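Local coordinates for rhusiopathiae surface protein B (PDB 3V10), which probably binds collagen as a cell-wall adhesin, this chain being its collagen-binding region built from two immunoglobulin-like domains, at residues G88-N93 / D310-G315; E231-E236 / V249-E254. One frame throughout, in Å; residues are numbered along the deposited sequence.

Interaction 1 of 2, residues G88-N93 / D310-G315; sequences GELTFN and DDATIG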
loop_
_atom_site.group_PDB
_atom_site.type_symbol
_atom_site.label_atom_id
_atom_site.label_comp_id
_atom_site.label_asym_id
_atom_site.label_seq_id
_atom_site.Cartn_x
_atom_site.Cartn_y
_atom_site.Cartn_z
ATOM N N GLY A 88 -15.903 19.938 1.484
ATOM C CA GLY A 88 -15.161 19.739 0.259
ATOM C C GLY A 88 -15.318 18.347 -0.290
ATOM O O GLY A 88 -15.922 17.472 0.336
ATOM N N GLU A 89 -14.766 18.145 -1.475
ATOM C CA GLU A 89 -14.834 16.858 -2.136
ATOM C C GLU A 89 -13.541 16.621 -2.899
ATOM O O GLU A 89 -13.087 17.487 -3.647
ATOM C CB GLU A 89 -16.025 16.853 -3.095
ATOM C CG GLU A 89 -16.240 15.575 -3.866
ATOM C CD GLU A 89 -17.519 15.634 -4.674
ATOM O OE1 GLU A 89 -18.593 15.806 -4.065
ATOM O OE2 GLU A 89 -17.451 15.517 -5.914
ATOM N N LEU A 90 -12.945 15.450 -2.695
ATOM C CA LEU A 90 -11.717 15.090 -3.388
ATOM C C LEU A 90 -12.021 14.066 -4.465
ATOM O O LEU A 90 -12.689 13.062 -4.206
ATOM C CB LEU A 90 -10.695 14.481 -2.426
ATOM C CG LEU A 90 -9.849 15.409 -1.560
ATOM C CD1 LEU A 90 -9.053 14.570 -0.574
ATOM C CD2 LEU A 90 -8.916 16.235 -2.441
ATOM N N THR A 91 -11.531 14.325 -5.669
ATOM C CA THR A 91 -11.722 13.398 -6.773
ATOM C C THR A 91 -10.347 12.897 -7.189
ATOM O O THR A 91 -9.453 13.681 -7.509
ATOM C CB THR A 91 -12.416 14.070 -7.973
ATOM O OG1 THR A 91 -13.728 14.501 -7.586
ATOM C CG2 THR A 91 -12.533 13.078 -9.133
ATOM N N PHE A 92 -10.177 11.580 -7.170
ATOM C CA PHE A 92 -8.900 10.968 -7.521
ATOM C C PHE A 92 -8.923 10.538 -8.984
ATOM O O PHE A 92 -9.698 9.660 -9.369
ATOM C CB PHE A 92 -8.647 9.769 -6.599
ATOM C CG PHE A 92 -8.670 10.124 -5.138
ATOM C CD1 PHE A 92 -7.508 10.511 -4.478
ATOM C CD2 PHE A 92 -9.868 10.136 -4.437
ATOM C CE1 PHE A 92 -7.546 10.908 -3.140
ATOM C CE2 PHE A 92 -9.913 10.530 -3.103
ATOM C CZ PHE A 92 -8.749 10.919 -2.454
ATOM N N ASN A 93 -8.070 11.167 -9.788
ATOM C CA ASN A 93 -7.988 10.885 -11.219
ATOM C C ASN A 93 -6.570 10.489 -11.634
ATOM O O ASN A 93 -5.894 11.235 -12.347
ATOM C CB ASN A 93 -8.431 12.120 -12.011
ATOM C CG ASN A 93 -9.885 12.498 -11.748
ATOM O OD1 ASN A 93 -10.217 13.679 -11.620
ATOM N ND2 ASN A 93 -10.756 11.499 -11.672
ATOM N N ASP A 310 -6.382 7.660 2.207
ATOM C CA ASP A 310 -6.261 9.100 2.031
ATOM C C ASP A 310 -7.147 9.702 3.105
ATOM O O ASP A 310 -8.121 9.085 3.527
ATOM C CB ASP A 310 -6.783 9.524 0.655
ATOM C CG ASP A 310 -5.995 8.910 -0.476
ATOM O OD1 ASP A 310 -4.826 9.303 -0.646
ATOM O OD2 ASP A 310 -6.534 8.029 -1.186
ATOM N N ASP A 311 -6.804 10.892 3.571
ATOM C CA ASP A 311 -7.632 11.542 4.573
ATOM C C ASP A 311 -7.519 13.042 4.394
ATOM O O ASP A 311 -6.557 13.536 3.807
ATOM C CB ASP A 311 -7.224 11.113 5.991
ATOM C CG ASP A 311 -5.836 11.570 6.372
ATOM O OD1 ASP A 311 -5.622 12.795 6.490
ATOM O OD2 ASP A 311 -4.959 10.703 6.562
ATOM N N ALA A 312 -8.524 13.761 4.870
ATOM C CA ALA A 312 -8.538 15.213 4.752
ATOM C C ALA A 312 -9.535 15.778 5.744
ATOM O O ALA A 312 -10.504 15.111 6.108
ATOM C CB ALA A 312 -8.924 15.620 3.330
ATOM N N THR A 313 -9.293 17.008 6.180
ATOM C CA THR A 313 -10.167 17.665 7.138
ATOM C C THR A 313 -10.124 19.169 6.928
ATOM O O THR A 313 -9.139 19.698 6.415
ATOM C CB THR A 313 -9.733 17.362 8.580
ATOM O OG1 THR A 313 -10.429 18.227 9.483
ATOM C CG2 THR A 313 -8.241 17.562 8.735
ATOM N N ILE A 314 -11.199 19.849 7.316
ATOM C CA ILE A 314 -11.285 21.295 7.171
ATOM C C ILE A 314 -11.793 21.882 8.466
ATOM O O ILE A 314 -12.562 21.226 9.172
ATOM C CB ILE A 314 -12.243 21.687 6.049
ATOM C CG1 ILE A 314 -11.650 21.307 4.683
ATOM C CG2 ILE A 314 -12.561 23.196 6.129
ATOM C CD1 ILE A 314 -12.469 21.829 3.515
ATOM N N GLY A 315 -11.384 23.113 8.768
ATOM C CA GLY A 315 -11.764 23.738 10.028
ATOM C C GLY A 315 -12.072 25.198 9.887
ATOM O O GLY A 315 -11.586 25.856 8.985
#
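Asp310 and Phe92 meet from opposite directions, the acid rising from the residue just before strand 311-315 and the ring descending from strand 85-93. Starting at the root of the acid, Asp310 CB rests 3.9 Å from Phe92 CZ. The next atom, Asp310 CG, lies 3.7 Å from Phe92 CE1. At the tip the carboxylate divides its tasks: Asp310 OD2 comes closest to the ring, 3.6 Å from Phe92 CE1, while Asp310 OD1 accepts a hydrogen bond from the backbone N of Lys118. With CG turned anti to its own carbonyl carbon (chi1 -62°), the carboxylate reaches the CE1/CZ corner of the ring obliquely, the two planes 26° apart. Further along, Leu90 CD1 reaches Ala312 CB at 4.0 Å, a purely apolar touch, and at the far end Ile314 CD1 approaches Gly88 N at 4.4 Å.

The two segments run nearly antiparallel, 161° apart, yet no hydrogen bond links them. Even Gly88 CA and Ile314 CA stand 8.1 Å apart, since strand 71-77 runs between the two and pairs with both. Strand 311-315 in turn lies between strands 71-77 and 112-123, so the end of the chain completes a sheet of the first immunoglobulin-like domain. This strand complementation is consistent with the latch of the Collagen Hug model. Beyond the pair, Leu117 touches both Phe92 and Asp310, while Phe99 packs on both Leu90 and Ile314.

Chemically, then, this contact is weakly directional van der Waals packing, with an acid drawn into an otherwise apolar row. Burial of that charge would be costly, and the Lys118 amide probably offsets part of the cost. Backbone pairing with strands 71-77 and 112-123 supplies the hydrogen bonds of strand 311-315, none coming from segment 88-93.

Interaction 2 of 2, residues E231-E236 / V249-E254; sequences EAFNKE and VMIPKE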
loop_
_atom_site.group_PDB
_atom_site.type_symbol
_atom_site.label_atom_id
_atom_site.label_comp_id
_atom_site.label_asym_id
_atom_site.label_seq_id
_atom_site.Cartn_x
_atom_site.Cartn_y
_atom_site.Cartn_z
ATOM N N GLU A 231 -9.205 -25.049 -1.248
ATOM C CA GLU A 231 -9.966 -26.293 -1.191
ATOM C C GLU A 231 -9.249 -27.450 -1.884
ATOM O O GLU A 231 -9.217 -28.569 -1.371
ATOM C CB GLU A 231 -11.339 -26.089 -1.830
ATOM C CG GLU A 231 -12.283 -25.185 -1.042
ATOM C CD GLU A 231 -11.767 -23.762 -0.857
ATOM O OE1 GLU A 231 -11.230 -23.173 -1.822
ATOM O OE2 GLU A 231 -11.914 -23.223 0.262
ATOM N N ALA A 232 -8.685 -27.179 -3.055
ATOM C CA ALA A 232 -7.967 -28.196 -3.807
ATOM C C ALA A 232 -6.694 -28.562 -3.055
ATOM O O ALA A 232 -6.312 -29.734 -2.980
ATOM C CB ALA A 232 -7.627 -27.672 -5.198
ATOM N N PHE A 233 -6.041 -27.546 -2.499
ATOM C CA PHE A 233 -4.814 -27.747 -1.737
ATOM C C PHE A 233 -5.090 -28.712 -0.591
ATOM O O PHE A 233 -4.313 -29.638 -0.342
ATOM C CB PHE A 233 -4.321 -26.415 -1.169
ATOM C CG PHE A 233 -3.062 -26.535 -0.358
ATOM C CD1 PHE A 233 -1.817 -26.529 -0.977
ATOM C CD2 PHE A 233 -3.123 -26.668 1.027
ATOM C CE1 PHE A 233 -0.646 -26.651 -0.227
ATOM C CE2 PHE A 233 -1.958 -26.791 1.786
ATOM C CZ PHE A 233 -0.718 -26.782 1.152
ATOM N N ASN A 234 -6.202 -28.488 0.106
ATOM C CA ASN A 234 -6.586 -29.328 1.234
ATOM C C ASN A 234 -6.866 -30.776 0.850
ATOM O O ASN A 234 -6.840 -31.661 1.706
ATOM C CB ASN A 234 -7.817 -28.754 1.942
ATOM C CG ASN A 234 -7.524 -27.452 2.657
ATOM O OD1 ASN A 234 -6.373 -27.141 2.951
ATOM N ND2 ASN A 234 -8.569 -26.689 2.953
ATOM N N LYS A 235 -7.139 -31.017 -0.427
ATOM C CA LYS A 235 -7.430 -32.372 -0.887
ATOM C C LYS A 235 -6.229 -33.101 -1.477
ATOM O O LYS A 235 -6.228 -34.332 -1.555
ATOM C CB LYS A 235 -8.548 -32.350 -1.936
ATOM C CG LYS A 235 -9.864 -31.755 -1.458
ATOM C CD LYS A 235 -10.973 -31.951 -2.496
ATOM C CE LYS A 235 -10.649 -31.275 -3.825
ATOM N NZ LYS A 235 -10.566 -29.796 -3.694
ATOM N N GLU A 236 -5.201 -32.358 -1.878
ATOM C CA GLU A 236 -4.036 -32.976 -2.503
ATOM C C GLU A 236 -2.666 -32.765 -1.865
ATOM O O GLU A 236 -1.864 -33.699 -1.806
ATOM C CB GLU A 236 -3.930 -32.521 -3.963
ATOM C CG GLU A 236 -5.103 -32.881 -4.853
ATOM C CD GLU A 236 -4.902 -32.393 -6.277
ATOM O OE1 GLU A 236 -4.772 -31.165 -6.479
ATOM O OE2 GLU A 236 -4.868 -33.239 -7.194
ATOM N N VAL A 249 -0.698 -23.284 7.768
ATOM C CA VAL A 249 -0.429 -24.071 6.577
ATOM C C VAL A 249 0.435 -25.245 7.002
ATOM O O VAL A 249 1.504 -25.056 7.590
ATOM C CB VAL A 249 0.345 -23.249 5.514
ATOM C CG1 VAL A 249 0.608 -24.100 4.270
ATOM C CG2 VAL A 249 -0.446 -22.002 5.150
ATOM N N MET A 250 -0.040 -26.454 6.718
ATOM C CA MET A 250 0.689 -27.665 7.059
ATOM C C MET A 250 0.914 -28.474 5.788
ATOM O O MET A 250 -0.029 -28.747 5.037
ATOM C CB MET A 250 -0.094 -28.479 8.101
ATOM C CG MET A 250 -0.136 -27.817 9.476
ATOM S SD MET A 250 -1.262 -28.609 10.675
ATOM C CE MET A 250 -2.685 -27.567 10.482
ATOM N N ILE A 251 2.167 -28.833 5.533
ATOM C CA ILE A 251 2.509 -29.603 4.340
ATOM C C ILE A 251 3.326 -30.843 4.691
ATOM O O ILE A 251 4.441 -30.741 5.201
ATOM C CB ILE A 251 3.324 -28.753 3.344
ATOM C CG1 ILE A 251 2.588 -27.445 3.046
ATOM C CG2 ILE A 251 3.540 -29.538 2.049
ATOM C CD1 ILE A 251 3.384 -26.473 2.199
ATOM N N PRO A 252 2.773 -32.037 4.432
ATOM C CA PRO A 252 3.489 -33.283 4.733
ATOM C C PRO A 252 4.816 -33.362 3.978
ATOM O O PRO A 252 4.928 -32.869 2.861
ATOM C CB PRO A 252 2.513 -34.362 4.269
ATOM C CG PRO A 252 1.177 -33.724 4.478
ATOM C CD PRO A 252 1.399 -32.317 3.975
ATOM N N LYS A 253 5.809 -33.992 4.595
ATOM C CA LYS A 253 7.136 -34.139 4.006
ATOM C C LYS A 253 7.174 -34.528 2.509
ATOM O O LYS A 253 7.871 -33.873 1.730
ATOM C CB LYS A 253 7.940 -35.148 4.837
ATOM C CG LYS A 253 9.332 -35.423 4.313
ATOM C CD LYS A 253 10.015 -36.507 5.134
ATOM C CE LYS A 253 11.411 -36.828 4.614
ATOM N NZ LYS A 253 12.023 -37.969 5.369
ATOM N N GLU A 254 6.430 -35.567 2.111
ATOM C CA GLU A 254 6.411 -36.024 0.702
ATOM C C GLU A 254 5.809 -35.012 -0.270
ATOM O O GLU A 254 6.151 -34.996 -1.448
ATOM C CB GLU A 254 5.646 -37.370 0.503
ATOM C CG GLU A 254 5.309 -38.237 1.740
ATOM C CD GLU A 254 6.539 -38.751 2.478
ATOM O OE1 GLU A 254 7.644 -38.671 1.906
ATOM O OE2 GLU A 254 6.420 -39.226 3.634
#
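Phe233 points from helix 230-236 toward strand 246-251, and its ring carries every touch between the two segments. The setting is a beta sandwich of the immunoglobulin-like type in the collagen-binding domain: the short helix follows strand 224-229 of one sheet and leads into strand 239-243 of the other, where strand 246-251 is the next partner.

In the first shell, Phe233 CZ is the leading atom. It lies 3.9 Å from Ile251 CG1, which sits at the ring's edge, near its plane, and the two side chains cross at about a right angle. Val249 CG1 stands 4.3 Å from the same Phe233 CZ, obliquely placed. The carbonyl Met250 O is likewise oblique, 4.3 Å from Phe233 CE2. A chi1 of 179°, CG anti to the backbone N, carries the ring outward from the helix; the axes of helix segment 231-236 and strand segment 249-251 come within 10.1 Å of each other, at 34°, and the ring spans that distance.

One layer out, Ile240 touches both Phe233 and Val249, closing the cluster from strand 239-243. Backbone bonds of Val249 with Val200 and Ile251 with Val198 fix the strand in its sheet, and Met250 bonds with Thr239 on the other edge. Beyond the strand Pro252 takes the N-cap position of helix 253-256. The helix is tied down next to the ring: Asn234 OD1 accepts a hydrogen bond from the backbone N of Ile240 and also lies in the plane of the Phe233 ring, 3.8 Å from Phe233 CD2.

Interactions 1 and 2 sit on opposite sides of the chain's centre, their own centres 46 Å apart and their nearest atoms about 30 Å apart, so neither touches the other. In sequence, however, interaction 2 is nested inside the loop that interaction 1 closes: the chain leaves the first domain, builds the collagen-binding domain with its helix-to-strand packing, and returns to the first domain through residues 310-315. Interaction 1 therefore joins distant parts of the chain, whereas interaction 2 is local, with 12 residues between its segments. If collagen is held between the domains, as the Collagen Hug model proposes, interaction 1 belongs to the closure and interaction 2 to the internal packing of one domain.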